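Local coordinates for protein NS6 protease (Murine norovirus 1, PDB 4ASH) that probably cleaves the viral polyprotein as a trypsin-like cysteine protease of the calicivirus family, at residues I28-V33 against S54-K59; S86-R91 against G142-Y147; F42-G47 against S64-D69. The protein carries 1 engineered substitution. One frame throughout, in Å; residues are numbered along the deposited sequence.

Interaction 1. Residues I28-V33 against S54-K59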
loop_
_atom_site.group_PDB
_atom_site.type_symbol
_atom_site.label_atom_id
_atom_site.label_comp_id
_atom_site.label_asym_id
_atom_site.label_seq_id
_atom_site.Cartn_x
_atom_site.Cartn_y
_atom_site.Cartn_z
ATOM N N ILE A 28 -3.904 -3.050 -5.648
ATOM C CA ILE A 28 -3.516 -1.705 -5.244
ATOM C C ILE A 28 -1.996 -1.526 -5.308
ATOM O O ILE A 28 -1.238 -2.484 -5.125
ATOM C CB ILE A 28 -4.040 -1.337 -3.833
ATOM C CG1 ILE A 28 -3.399 -2.211 -2.735
ATOM C CG2 ILE A 28 -5.570 -1.396 -3.818
ATOM C CD1 ILE A 28 -3.838 -1.798 -1.296
ATOM N N THR A 29 -1.559 -0.297 -5.571
ATOM C CA THR A 29 -0.128 -0.017 -5.691
ATOM C C THR A 29 0.109 1.478 -5.450
ATOM O O THR A 29 -0.829 2.246 -5.244
ATOM C CB THR A 29 0.415 -0.435 -7.090
ATOM O OG1 THR A 29 1.848 -0.295 -7.133
ATOM C CG2 THR A 29 -0.190 0.421 -8.182
ATOM N N ALA A 30 1.372 1.880 -5.488
ATOM C CA ALA A 30 1.746 3.280 -5.435
ATOM C C ALA A 30 1.688 3.844 -6.850
ATOM O O ALA A 30 2.290 3.294 -7.767
ATOM C CB ALA A 30 3.154 3.419 -4.868
ATOM N N LYS A 31 0.965 4.938 -7.034
ATOM C CA LYS A 31 0.875 5.565 -8.346
ATOM C C LYS A 31 2.240 5.765 -9.012
ATOM O O LYS A 31 2.414 5.487 -10.209
ATOM C CB LYS A 31 0.116 6.898 -8.260
ATOM C CG LYS A 31 -0.156 7.501 -9.629
ATOM C CD LYS A 31 -0.917 8.808 -9.534
ATOM C CE LYS A 31 -1.240 9.338 -10.923
ATOM N NZ LYS A 31 -2.291 10.395 -10.880
ATOM N N HIS A 32 3.222 6.212 -8.234
ATOM C CA HIS A 32 4.516 6.572 -8.808
ATOM C C HIS A 32 5.351 5.398 -9.317
ATOM O O HIS A 32 6.345 5.625 -10.005
ATOM C CB HIS A 32 5.339 7.459 -7.863
ATOM C CG HIS A 32 6.003 6.724 -6.744
ATOM N ND1 HIS A 32 5.403 6.520 -5.517
ATOM C CD2 HIS A 32 7.240 6.179 -6.648
ATOM C CE1 HIS A 32 6.234 5.868 -4.724
ATOM N NE2 HIS A 32 7.362 5.654 -5.385
ATOM N N VAL A 33 4.962 4.161 -8.998
ATOM C CA VAL A 33 5.715 3.010 -9.494
ATOM C C VAL A 33 5.011 2.327 -10.661
ATOM O O VAL A 33 5.611 1.525 -11.373
ATOM C CB VAL A 33 6.018 1.946 -8.400
ATOM C CG1 VAL A 33 6.689 2.570 -7.182
ATOM C CG2 VAL A 33 4.757 1.174 -8.010
ATOM N N SER A 54 -5.784 8.395 -6.285
ATOM C CA SER A 54 -6.016 9.401 -5.267
ATOM C C SER A 54 -4.663 9.692 -4.638
ATOM O O SER A 54 -4.101 8.835 -3.956
ATOM C CB SER A 54 -6.973 8.847 -4.219
ATOM O OG SER A 54 -7.201 9.797 -3.208
ATOM N N GLY A 55 -4.126 10.880 -4.884
ATOM C CA GLY A 55 -2.765 11.176 -4.460
ATOM C C GLY A 55 -1.807 10.157 -5.068
ATOM O O GLY A 55 -1.757 10.012 -6.290
ATOM N N ASP A 56 -1.064 9.440 -4.228
ATOM C CA ASP A 56 -0.136 8.410 -4.720
ATOM C C ASP A 56 -0.673 6.991 -4.523
ATOM O O ASP A 56 0.081 6.016 -4.570
ATOM C CB ASP A 56 1.242 8.547 -4.059
ATOM C CG ASP A 56 2.348 7.850 -4.857
ATOM O OD1 ASP A 56 2.306 7.884 -6.100
ATOM O OD2 ASP A 56 3.262 7.275 -4.242
ATOM N N PHE A 57 -1.976 6.884 -4.289
ATOM C CA PHE A 57 -2.627 5.581 -4.174
ATOM C C PHE A 57 -3.313 5.219 -5.485
ATOM O O PHE A 57 -4.095 6.006 -6.012
ATOM C CB PHE A 57 -3.658 5.625 -3.051
ATOM C CG PHE A 57 -4.220 4.281 -2.679
ATOM C CD1 PHE A 57 -5.318 3.760 -3.344
ATOM C CD2 PHE A 57 -3.643 3.539 -1.655
ATOM C CE1 PHE A 57 -5.842 2.528 -2.984
ATOM C CE2 PHE A 57 -4.152 2.297 -1.305
ATOM C CZ PHE A 57 -5.247 1.798 -1.966
ATOM N N LEU A 58 -3.049 4.023 -6.001
ATOM C CA LEU A 58 -3.648 3.603 -7.260
ATOM C C LEU A 58 -4.358 2.255 -7.111
ATOM O O LEU A 58 -3.797 1.311 -6.553
ATOM C CB LEU A 58 -2.552 3.523 -8.330
ATOM C CG LEU A 58 -2.981 3.367 -9.780
ATOM C CD1 LEU A 58 -3.793 4.575 -10.219
ATOM C CD2 LEU A 58 -1.744 3.207 -10.650
ATOM N N LYS A 59 -5.595 2.167 -7.599
ATOM C CA LYS A 59 -6.365 0.936 -7.494
ATOM C C LYS A 59 -6.866 0.500 -8.860
ATOM O O LYS A 59 -7.450 1.292 -9.600
ATOM C CB LYS A 59 -7.546 1.120 -6.531
ATOM C CG LYS A 59 -8.477 -0.091 -6.422
ATOM C CD LYS A 59 -9.384 0.022 -5.207
ATOM C CE LYS A 59 -10.349 1.200 -5.317
ATOM N NZ LYS A 59 -11.306 1.037 -6.448
HETATM O O HOH W 1 -3.484 10.967 -8.041
#

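Interaction 2. Residues S86-R91 against G142-Y147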
loop_
_atom_site.group_PDB
_atom_site.type_symbol
_atom_site.label_atom_id
_atom_site.label_comp_id
_atom_site.label_asym_id
_atom_site.label_seq_id
_atom_site.Cartn_x
_atom_site.Cartn_y
_atom_site.Cartn_z
ATOM N N SER A 86 2.074 -3.838 10.052
ATOM C CA SER A 86 3.208 -4.529 9.464
ATOM C C SER A 86 3.320 -4.161 7.991
ATOM O O SER A 86 2.338 -4.263 7.253
ATOM C CB SER A 86 3.017 -6.039 9.619
ATOM O OG SER A 86 4.061 -6.757 8.996
ATOM N N VAL A 87 4.505 -3.729 7.562
ATOM C CA VAL A 87 4.746 -3.497 6.149
ATOM C C VAL A 87 5.259 -4.810 5.575
ATOM O O VAL A 87 6.303 -5.310 6.002
ATOM C CB VAL A 87 5.794 -2.409 5.877
ATOM C CG1 VAL A 87 5.777 -2.052 4.408
ATOM C CG2 VAL A 87 5.506 -1.158 6.707
ATOM N N LEU A 88 4.516 -5.375 4.631
ATOM C CA LEU A 88 4.911 -6.636 4.008
ATOM C C LEU A 88 5.851 -6.339 2.852
ATOM O O LEU A 88 5.442 -6.266 1.697
ATOM C CB LEU A 88 3.683 -7.386 3.507
ATOM C CG LEU A 88 2.552 -7.620 4.511
ATOM C CD1 LEU A 88 1.455 -8.499 3.879
ATOM C CD2 LEU A 88 3.066 -8.245 5.792
ATOM N N VAL A 89 7.120 -6.107 3.174
ATOM C CA VAL A 89 8.108 -5.802 2.141
ATOM C C VAL A 89 8.605 -7.069 1.470
ATOM O O VAL A 89 9.111 -7.970 2.138
ATOM C CB VAL A 89 9.325 -5.081 2.722
ATOM C CG1 VAL A 89 10.400 -4.926 1.664
ATOM C CG2 VAL A 89 8.924 -3.720 3.263
ATOM N N LYS A 90 8.461 -7.137 0.156
ATOM C CA LYS A 90 9.217 -8.140 -0.607
ATOM C C LYS A 90 10.383 -7.465 -1.275
ATOM O O LYS A 90 10.271 -6.325 -1.711
ATOM C CB LYS A 90 8.357 -8.773 -1.693
ATOM C CG LYS A 90 7.507 -9.926 -1.226
ATOM C CD LYS A 90 7.023 -10.726 -2.435
ATOM C CE LYS A 90 6.186 -11.908 -2.008
ATOM N NZ LYS A 90 5.584 -12.574 -3.201
ATOM N N ARG A 91 11.501 -8.188 -1.381
ATOM C CA ARG A 91 12.638 -7.732 -2.164
ATOM C C ARG A 91 12.679 -8.550 -3.448
ATOM O O ARG A 91 12.041 -9.596 -3.531
ATOM C CB ARG A 91 13.921 -7.894 -1.360
ATOM C CG ARG A 91 13.977 -7.014 -0.094
ATOM C CD ARG A 91 14.342 -5.569 -0.420
ATOM N NE ARG A 91 13.791 -4.583 0.525
ATOM C CZ ARG A 91 14.285 -4.305 1.729
ATOM N NH1 ARG A 91 15.347 -4.949 2.196
ATOM N NH2 ARG A 91 13.694 -3.378 2.487
ATOM N N GLY A 142 4.866 0.435 -2.883
ATOM C CA GLY A 142 3.774 -0.411 -3.328
ATOM C C GLY A 142 3.457 -1.557 -2.392
ATOM O O GLY A 142 2.367 -2.125 -2.466
ATOM N N CYS A 143 4.404 -1.941 -1.542
ATOM C CA CYS A 143 4.162 -3.013 -0.581
ATOM C C CYS A 143 3.084 -2.599 0.428
ATOM O O CYS A 143 3.008 -1.424 0.840
ATOM C CB CYS A 143 5.452 -3.434 0.120
ATOM S SG CYS A 143 6.617 -4.295 -0.993
ATOM N N PRO A 144 2.215 -3.539 0.808
ATOM C CA PRO A 144 1.077 -3.179 1.663
ATOM C C PRO A 144 1.411 -3.007 3.147
ATOM O O PRO A 144 2.313 -3.644 3.679
ATOM C CB PRO A 144 0.142 -4.381 1.483
ATOM C CG PRO A 144 1.117 -5.534 1.350
ATOM C CD PRO A 144 2.215 -4.976 0.466
ATOM N N TYR A 145 0.631 -2.156 3.811
ATOM C CA TYR A 145 0.634 -2.061 5.258
ATOM C C TYR A 145 -0.598 -2.789 5.744
ATOM O O TYR A 145 -1.702 -2.483 5.291
ATOM C CB TYR A 145 0.499 -0.600 5.684
ATOM C CG TYR A 145 1.760 0.231 5.575
ATOM C CD1 TYR A 145 2.476 0.306 4.383
ATOM C CD2 TYR A 145 2.224 0.956 6.664
ATOM C CE1 TYR A 145 3.629 1.077 4.277
ATOM C CE2 TYR A 145 3.378 1.733 6.574
ATOM C CZ TYR A 145 4.073 1.790 5.379
ATOM O OH TYR A 145 5.221 2.557 5.278
ATOM N N VAL A 146 -0.425 -3.740 6.654
ATOM C CA VAL A 146 -1.549 -4.532 7.145
ATOM C C VAL A 146 -1.543 -4.580 8.668
ATOM O O VAL A 146 -0.532 -4.318 9.305
ATOM C CB VAL A 146 -1.520 -5.985 6.590
ATOM C CG1 VAL A 146 -1.549 -5.983 5.065
ATOM C CG2 VAL A 146 -0.290 -6.738 7.093
ATOM N N TYR A 147 -2.681 -4.907 9.261
ATOM C CA TYR A 147 -2.697 -5.183 10.694
ATOM C C TYR A 147 -3.822 -6.143 11.027
ATOM O O TYR A 147 -4.744 -6.331 10.230
ATOM C CB TYR A 147 -2.790 -3.901 11.534
ATOM C CG TYR A 147 -4.157 -3.259 11.605
ATOM C CD1 TYR A 147 -4.678 -2.557 10.526
ATOM C CD2 TYR A 147 -4.924 -3.345 12.762
ATOM C CE1 TYR A 147 -5.926 -1.953 10.598
ATOM C CE2 TYR A 147 -6.173 -2.744 12.843
ATOM C CZ TYR A 147 -6.670 -2.057 11.754
ATOM O OH TYR A 147 -7.913 -1.458 11.830
#

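Interaction 3. Residues F42-G47 against S64-D69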
loop_
_atom_site.group_PDB
_atom_site.type_symbol
_atom_site.label_atom_id
_atom_site.label_comp_id
_atom_site.label_asym_id
_atom_site.label_seq_id
_atom_site.Cartn_x
_atom_site.Cartn_y
_atom_site.Cartn_z
ATOM N N PHE A 42 -1.025 -8.105 -16.335
ATOM C CA PHE A 42 -1.540 -9.423 -15.965
ATOM C C PHE A 42 -2.349 -10.064 -17.085
ATOM O O PHE A 42 -3.322 -10.781 -16.831
ATOM C CB PHE A 42 -2.379 -9.337 -14.689
ATOM C CG PHE A 42 -1.726 -8.559 -13.592
ATOM C CD1 PHE A 42 -0.427 -8.843 -13.195
ATOM C CD2 PHE A 42 -2.406 -7.528 -12.963
ATOM C CE1 PHE A 42 0.184 -8.122 -12.188
ATOM C CE2 PHE A 42 -1.806 -6.797 -11.950
ATOM C CZ PHE A 42 -0.510 -7.087 -11.558
ATOM N N GLY A 43 -1.950 -9.787 -18.322
ATOM C CA GLY A 43 -2.576 -10.390 -19.485
ATOM C C GLY A 43 -3.923 -9.758 -19.806
ATOM O O GLY A 43 -4.702 -10.305 -20.587
ATOM N N ARG A 44 -4.208 -8.611 -19.196
ATOM C CA ARG A 44 -5.478 -7.927 -19.423
ATOM C C ARG A 44 -5.271 -6.568 -20.090
ATOM O O ARG A 44 -4.386 -5.803 -19.707
ATOM C CB ARG A 44 -6.234 -7.760 -18.101
ATOM C CG ARG A 44 -6.447 -9.063 -17.346
ATOM C CD ARG A 44 -7.552 -9.933 -17.978
ATOM N NE ARG A 44 -7.721 -11.175 -17.230
ATOM C CZ ARG A 44 -8.547 -11.318 -16.193
ATOM N NH1 ARG A 44 -9.302 -10.300 -15.783
ATOM N NH2 ARG A 44 -8.608 -12.484 -15.565
ATOM N N LYS A 45 -6.091 -6.262 -21.088
ATOM C CA LYS A 45 -5.977 -4.990 -21.790
ATOM C C LYS A 45 -6.796 -3.902 -21.108
ATOM O O LYS A 45 -7.785 -4.195 -20.437
ATOM C CB LYS A 45 -6.436 -5.134 -23.243
ATOM C CG LYS A 45 -5.641 -6.124 -24.082
ATOM C CD LYS A 45 -6.243 -6.228 -25.476
ATOM C CE LYS A 45 -5.540 -7.269 -26.326
ATOM N NZ LYS A 45 -6.222 -7.443 -27.642
ATOM N N PRO A 46 -6.382 -2.638 -21.272
ATOM C CA PRO A 46 -7.195 -1.517 -20.801
ATOM C C PRO A 46 -8.618 -1.724 -21.300
ATOM O O PRO A 46 -8.814 -2.159 -22.436
ATOM C CB PRO A 46 -6.546 -0.318 -21.482
ATOM C CG PRO A 46 -5.098 -0.710 -21.565
ATOM C CD PRO A 46 -5.109 -2.189 -21.864
ATOM N N GLY A 47 -9.596 -1.447 -20.449
ATOM C CA GLY A 47 -10.974 -1.762 -20.776
ATOM C C GLY A 47 -11.460 -3.021 -20.078
ATOM O O GLY A 47 -12.652 -3.158 -19.813
ATOM N N SER A 64 -13.361 -9.389 -14.419
ATOM C CA SER A 64 -13.178 -10.818 -14.213
ATOM C C SER A 64 -11.993 -11.030 -13.295
ATOM O O SER A 64 -10.962 -10.392 -13.471
ATOM C CB SER A 64 -12.913 -11.529 -15.541
ATOM O OG SER A 64 -14.026 -11.403 -16.404
ATOM N N ALA A 65 -12.127 -11.925 -12.323
ATOM C CA ALA A 65 -11.049 -12.120 -11.352
ATOM C C ALA A 65 -9.746 -12.503 -12.046
ATOM O O ALA A 65 -9.736 -13.328 -12.976
ATOM C CB ALA A 65 -11.426 -13.173 -10.343
ATOM N N VAL A 66 -8.662 -11.884 -11.600
ATOM C CA VAL A 66 -7.320 -12.284 -12.057
ATOM C C VAL A 66 -6.721 -13.351 -11.133
ATOM O O VAL A 66 -6.033 -14.274 -11.592
ATOM C CB VAL A 66 -6.388 -11.065 -12.111
ATOM C CG1 VAL A 66 -4.961 -11.482 -12.502
ATOM C CG2 VAL A 66 -6.941 -9.993 -13.058
ATOM N N ARG A 67 -6.974 -13.220 -9.833
ATOM C CA ARG A 67 -6.498 -14.189 -8.847
ATOM C C ARG A 67 -7.676 -14.801 -8.078
ATOM O O ARG A 67 -7.928 -14.437 -6.934
ATOM C CB ARG A 67 -5.535 -13.523 -7.852
ATOM C CG ARG A 67 -4.191 -13.061 -8.444
ATOM C CD ARG A 67 -3.203 -14.211 -8.615
ATOM N NE ARG A 67 -3.009 -14.970 -7.381
ATOM C CZ ARG A 67 -2.091 -14.698 -6.450
ATOM N NH1 ARG A 67 -1.251 -13.667 -6.577
ATOM N NH2 ARG A 67 -2.021 -15.463 -5.371
ATOM N N PRO A 68 -8.380 -15.756 -8.694
ATOM C CA PRO A 68 -9.543 -16.353 -8.023
ATOM C C PRO A 68 -9.142 -17.175 -6.793
ATOM O O PRO A 68 -10.001 -17.523 -5.980
ATOM C CB PRO A 68 -10.139 -17.257 -9.104
ATOM C CG PRO A 68 -8.982 -17.608 -9.979
ATOM C CD PRO A 68 -8.104 -16.380 -9.997
ATOM N N ASP A 69 -7.850 -17.453 -6.652
ATOM C CA ASP A 69 -7.349 -18.270 -5.550
ATOM C C ASP A 69 -7.273 -17.533 -4.214
ATOM O O ASP A 69 -6.910 -18.124 -3.198
ATOM C CB ASP A 69 -5.975 -18.872 -5.888
ATOM C CG ASP A 69 -4.919 -17.813 -6.200
ATOM O OD1 ASP A 69 -5.216 -16.885 -6.980
ATOM O OD2 ASP A 69 -3.780 -17.925 -5.683
HETATM O O HOH W 2 -11.161 -8.231 -16.518
#

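Interaction 1. Residues I28-V33 against S54-K59
D56 holds H32 through both carboxylate oxygens. OD2 receives ND1 of H32 at 2.6 Å on its syn lone pair, with 156° at the hydrogen and the ring 21° from the carboxylate plane. OD1 takes the backbone N of H32 at 2.9 Å, a second bond that restrains rotation of the carboxylate. D56 reaches both donors because its CG stands anti to its backbone N (chi1 -160°).

The packing stays tight into the antiparallel strands. T29 N to L58 O and L58 N to T29 O both measure 2.9 Å; T29 CG2 lies alongside L58 CB at 3.9 Å, while T29 OG1 bonds to W18 O. I28 CG2 meets CZ of F57 at 3.7 Å.

The solvent side is looser. K31 N is bonded to D56 O at 2.8 Å, but the extended K31 chain runs out past the type II' turn S54-F57, and a water 3.1 Å from K31 NZ links it to G55 O. A histidine just beyond one strand, gripped by an acid from the hairpin turn and touching A141, probably the engineered substitution where the family has its nucleophilic cysteine, is consistent with the histidine-acid pair of trypsin-like proteases.

Interaction 2. Residues S86-R91 against G142-Y147
V87 and Y145 lie side by side and point the same way, so that a methyl group settles over the tyrosine ring. CG2 of V87 is 3.6 Å from the centroid of the Y145 ring and only 14° off the ring normal, the geometry of a CH-pi contact over the face. The valine puts CG1 anti to its backbone N (chi1 -169°), which leaves CG2 beside that N and above the ring, while CG1 touches the rim at Y145 CE1.

A different orientation governs L88, whose side chain crosses both P144 and V146 at about a right angle. Its CB rests against P144 CG at 3.8 Å, and its CD2 meets V146 CG2 at 3.9 Å, so one leucine spans two residues of the partner strand.

Between the V87-Y145 face and the face carrying V146, the backbones run antiparallel. S86 and V146 form a hydrogen-bonded pair, S86 N to V146 O at 2.8 Å and V146 N to S86 O at 2.9 Å, and L88 N continues the pattern to P144 O at 3.0 Å. L88 is also the centre of an inverse gamma turn. Past it the regular bonding gives way to a sulfur acceptor: K90 N points at C143 SG over 3.6 Å, with 160° at the hydrogen.

In this C-terminal barrel of the trypsin-like fold, strand 84-90 pairs on its other edge with strand 96-111, V87 bonding to L99 and V89 to L97. Strand 144-149 likewise pairs with strand 152-162, where I156 meets Y145 through the backbone and H159 ND1 bonds to Y145 OH, consistent with the tyrosine-held S1-pocket histidine of related 3C-like proteases. Strand 17-21 of the other sheet closes in through W18 on C143 and F20 on P144.

Interaction 3. Residues F42-G47 against S64-D69
Two connecting loops at the surface of the N-terminal antiparallel sheet of this trypsin-like fold are clasped where R44 forks its guanidinium across two successive carbonyls, S64 O and A65 O. Segment 42-47 lies in the loop between strands 26-30 and 49-54, and segment 64-69 follows strand 57-62, so the contact ties two surface loops of that sheet, its centre about 19 Å from the centre of the chain.

NH1 of R44 reaches S64 O at 2.8 Å along a nearly straight bond, 171° at the hydrogen. NH2 of R44 takes A65 O at 2.9 Å, more bent at 154°. Both oxygens lie close to the guanidinium plane, yet each sees its donor from well above its own carbonyl plane, so neither bond follows a lone pair. The two bonds together fix the turn of the flat group. A bend at chi2 (-75°) brings the arginine chain round, and the R44 side chain also touches F62.

V66 touches both F42 and R44, one methyl to each. Its CG2 lies over one face of the guanidinium, 3.6 Å from R44 NH1, while its CG1 is 4.0 Å from F42 CB. The F42 ring itself turns to strand residues, edge-to-face with F27 and also meeting W21, and V66 bonds through its backbone to G24.

Back at the fork, a water accepts a weak hydrogen bond from R44 NH1, with its oxygen 2.9 Å from that nitrogen, and a further hydrogen bond from the backbone N of S64.

From the N terminus, the chain opens interaction 1 at 28-33 and interaction 3 at 42-47, then closes interaction 1 at 54-59, after 20 intervening residues, and interaction 3 at 64-69, after 16. The two therefore cross, although their nearest atoms stay about 8 Å apart: one joins neighbouring strands of the five-stranded antiparallel sheet, the other fastens surface loops that leave its strands. Interaction 2 comes later, in series with both; between 86-91 and 142-147 it closes a loop of 50 residues, about half of them in strands of the second sheet. It also meets interaction 1 in space: A30 CB packs on G142 N at 4.0 Å, so the end of strand 26-30 touches the loop that leads into strand 144-149.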